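Local coordinates for putative type VI secretion protein (PDB 4PS2) that probably builds, with TssC, the contractile sheath of the type VI secretion system, as the TssB subunit whose C-terminal fragment this chain is, at residues Glu2-Thr7 with Ala31-Leu36. Residues are numbered along the deposited sequence; the frame is centred on the assembly and turned at random.
Sequences ESISLT and AMRSLL
R33 meets S3 and I4 where the extended N-terminal segment 2-7 passes over helix 16-40, and along 31-36 the contact rests almost wholly on this arginine. M32 and L35 turn instead to helix 46-57, touching L53 and F49. R33 runs extended from its helix until a bend at chi3 (-68°) sets the guanidinium against the loop backbone. NH1 donates to S3 O at 2.7 Å; the N-H...O angle of 154° supports a sound bond, although the donor lies 35° above the carbonyl plane. NH1 also bonds E1 O, and a water accepts from R33 NH2 (2.8 Å) while donating to S3 O (3.1 Å), so two routes join the same carbonyl to one guanidinium. I4 CD1 approaches R33 NH2 obliquely, at 3.9 Å. With an alanine in place of R33, the carbonyls of S3 and E1 would probably lose their shared donor, and the N-terminal segment part of its tie to the helix. Beyond it, S34 OG bonds L30 O within the helix. The arrangement is surface packing, an arginine fastening an irregular N-terminal segment to the long helix of a small helical bundle.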
ATOM      1  N   GLU A   2       5.567 -10.745  -5.294  1.00 43.30           N
ATOM      2  CA  GLU A   2       4.151 -10.901  -5.102  1.00 41.57           C
ATOM      3  C   GLU A   2       3.780 -11.129  -3.630  1.00 40.18           C
ATOM      4  O   GLU A   2       2.637 -11.278  -3.319  1.00 39.27           O
ATOM      5  CB  GLU A   2       3.645 -12.057  -5.968  1.00 20.00           C
ATOM      6  CG  GLU A   2       2.278 -11.863  -6.593  1.00 20.00           C
ATOM      7  CD  GLU A   2       1.561 -13.155  -7.007  1.00 20.00           C
ATOM      8  OE1 GLU A   2       2.094 -13.944  -7.822  1.00 20.00           O
ATOM      9  OE2 GLU A   2       0.428 -13.345  -6.538  1.00 20.00           O
ATOM     10  N   SER A   3       4.759 -11.118  -2.746  1.00 34.30           N
ATOM     11  CA  SER A   3       4.524 -11.380  -1.327  1.00 33.38           C
ATOM     12  C   SER A   3       5.062 -10.359  -0.302  1.00 34.30           C
ATOM     13  O   SER A   3       5.942  -9.594  -0.585  1.00 34.44           O
ATOM     14  CB  SER A   3       5.041 -12.764  -0.981  1.00 37.98           C
ATOM     15  OG  SER A   3       6.427 -12.712  -0.750  1.00 48.52           O
ATOM     16  N   ILE A   4       4.502 -10.377   0.896  1.00 27.03           N
ATOM     17  CA  ILE A   4       4.860  -9.442   1.964  1.00 25.25           C
ATOM     18  C   ILE A   4       4.711 -10.184   3.308  1.00 30.27           C
ATOM     19  O   ILE A   4       3.984 -11.173   3.378  1.00 29.83           O
ATOM     20  CB  ILE A   4       4.064  -8.098   1.891  1.00 26.72           C
ATOM     21  CG1 ILE A   4       4.774  -6.975   2.686  1.00 26.94           C
ATOM     22  CG2 ILE A   4       2.569  -8.251   2.312  1.00 23.96           C
ATOM     23  CD1 ILE A   4       4.416  -5.507   2.237  1.00 31.49           C
ATOM     24  N   SER A   5       5.397  -9.720   4.356  1.00 29.33           N
ATOM     25  CA  SER A   5       5.374 -10.409   5.646  1.00 29.82           C
ATOM     26  C   SER A   5       5.134  -9.505   6.813  1.00 34.25           C
ATOM     27  O   SER A   5       5.711  -8.417   6.878  1.00 33.97           O
ATOM     28  CB  SER A   5       6.694 -11.139   5.871  1.00 34.06           C
ATOM     29  OG  SER A   5       6.809 -12.266   5.023  1.00 42.11           O
ATOM     30  N   LEU A   6       4.303  -9.975   7.762  1.00 30.48           N
ATOM     31  CA  LEU A   6       4.073  -9.306   9.031  1.00 31.24           C
ATOM     32  C   LEU A   6       4.892 -10.113  10.018  1.00 37.22           C
ATOM     33  O   LEU A   6       4.627 -11.304  10.206  1.00 38.67           O
ATOM     34  CB  LEU A   6       2.576  -9.319   9.423  1.00 31.64           C
ATOM     35  CG  LEU A   6       2.163  -8.767  10.812  1.00 36.19           C
ATOM     36  CD1 LEU A   6       2.805  -7.399  11.128  1.00 36.43           C
ATOM     37  CD2 LEU A   6       0.658  -8.666  10.925  1.00 36.56           C
ATOM     38  N   THR A   7       5.924  -9.494  10.592  1.00 32.47           N
ATOM     39  CA  THR A   7       6.791 -10.154  11.551  1.00 30.78           C
ATOM     40  C   THR A   7       6.374  -9.726  12.952  1.00 34.87           C
ATOM     41  O   THR A   7       6.203  -8.538  13.205  1.00 34.95           O
ATOM     42  CB  THR A   7       8.273  -9.890  11.207  1.00 38.62           C
ATOM     43  OG1 THR A   7       8.523 -10.402   9.896  1.00 37.45           O
ATOM     44  CG2 THR A   7       9.253 -10.552  12.204  1.00 38.39           C
ATOM     45  N   ALA A  31      -0.390  -3.908  -2.313  1.00 15.10           N
ATOM     46  CA  ALA A  31      -1.178  -3.423  -3.463  1.00 16.13           C
ATOM     47  C   ALA A  31      -0.463  -2.261  -4.194  1.00 22.27           C
ATOM     48  O   ALA A  31      -0.504  -2.167  -5.428  1.00 20.19           O
ATOM     49  CB  ALA A  31      -2.562  -2.995  -3.010  1.00 16.88           C
ATOM     50  N   MET A  32       0.218  -1.396  -3.422  1.00 19.99           N
ATOM     51  CA  MET A  32       0.944  -0.268  -3.964  1.00 20.48           C
ATOM     52  C   MET A  32       2.169  -0.757  -4.753  1.00 22.17           C
ATOM     53  O   MET A  32       2.443  -0.246  -5.841  1.00 19.12           O
ATOM     54  CB  MET A  32       1.364   0.668  -2.810  1.00 23.49           C
ATOM     55  CG  MET A  32       1.888   1.974  -3.264  1.00 27.91           C
ATOM     56  SD  MET A  32       0.628   3.025  -4.036  1.00 32.81           S
ATOM     57  CE  MET A  32       1.727   4.122  -4.912  1.00 29.55           C
ATOM     58  N   ARG A  33       2.898  -1.760  -4.195  1.00 18.43           N
ATOM     59  CA  ARG A  33       4.076  -2.329  -4.840  1.00 18.19           C
ATOM     60  C   ARG A  33       3.687  -2.931  -6.191  1.00 22.32           C
ATOM     61  O   ARG A  33       4.379  -2.691  -7.169  1.00 20.96           O
ATOM     62  CB  ARG A  33       4.709  -3.391  -3.943  1.00 19.31           C
ATOM     63  CG  ARG A  33       5.928  -4.054  -4.577  1.00 22.30           C
ATOM     64  CD  ARG A  33       6.136  -5.400  -3.983  1.00 24.62           C
ATOM     65  NE  ARG A  33       6.532  -5.289  -2.583  1.00 28.60           N
ATOM     66  CZ  ARG A  33       6.662  -6.330  -1.777  1.00 40.03           C
ATOM     67  NH1 ARG A  33       6.434  -7.556  -2.229  1.00 26.75           N
ATOM     68  NH2 ARG A  33       7.045  -6.160  -0.523  1.00 27.69           N
ATOM     69  N   SER A  34       2.573  -3.679  -6.248  1.00 18.71           N
ATOM     70  CA  SER A  34       2.069  -4.302  -7.482  1.00 18.74           C
ATOM     71  C   SER A  34       1.653  -3.261  -8.515  1.00 21.58           C
ATOM     72  O   SER A  34       1.948  -3.404  -9.705  1.00 21.68           O
ATOM     73  CB  SER A  34       0.902  -5.241  -7.174  1.00 21.14           C
ATOM     74  OG  SER A  34       1.285  -6.245  -6.247  1.00 30.68           O
ATOM     75  N   LEU A  35       0.961  -2.214  -8.061  1.00 18.53           N
ATOM     76  CA  LEU A  35       0.496  -1.145  -8.915  1.00 17.55           C
ATOM     77  C   LEU A  35       1.678  -0.371  -9.522  1.00 22.63           C
ATOM     78  O   LEU A  35       1.654  -0.089 -10.722  1.00 20.57           O
ATOM     79  CB  LEU A  35      -0.453  -0.213  -8.148  1.00 17.38           C
ATOM     80  CG  LEU A  35      -1.044   0.895  -8.981  1.00 22.33           C
ATOM     81  CD1 LEU A  35      -2.010   0.352 -10.052  1.00 22.24           C
ATOM     82  CD2 LEU A  35      -1.625   1.972  -8.122  1.00 22.98           C
ATOM     83  N   LEU A  36       2.704  -0.039  -8.708  1.00 20.61           N
ATOM     84  CA  LEU A  36       3.900   0.660  -9.213  1.00 20.65           C
ATOM     85  C   LEU A  36       4.667  -0.221 -10.203  1.00 23.67           C
ATOM     86  O   LEU A  36       5.193   0.291 -11.183  1.00 23.99           O
ATOM     87  CB  LEU A  36       4.830   1.075  -8.071  1.00 21.10           C
ATOM     88  CG  LEU A  36       4.381   2.261  -7.208  1.00 26.12           C
ATOM     89  CD1 LEU A  36       5.190   2.296  -5.899  1.00 25.89           C
ATOM     90  CD2 LEU A  36       4.557   3.587  -7.959  1.00 28.62           C
TER
HETATM   91  O   HOH W   1       8.347  -8.189   0.849  1.00 55.49           O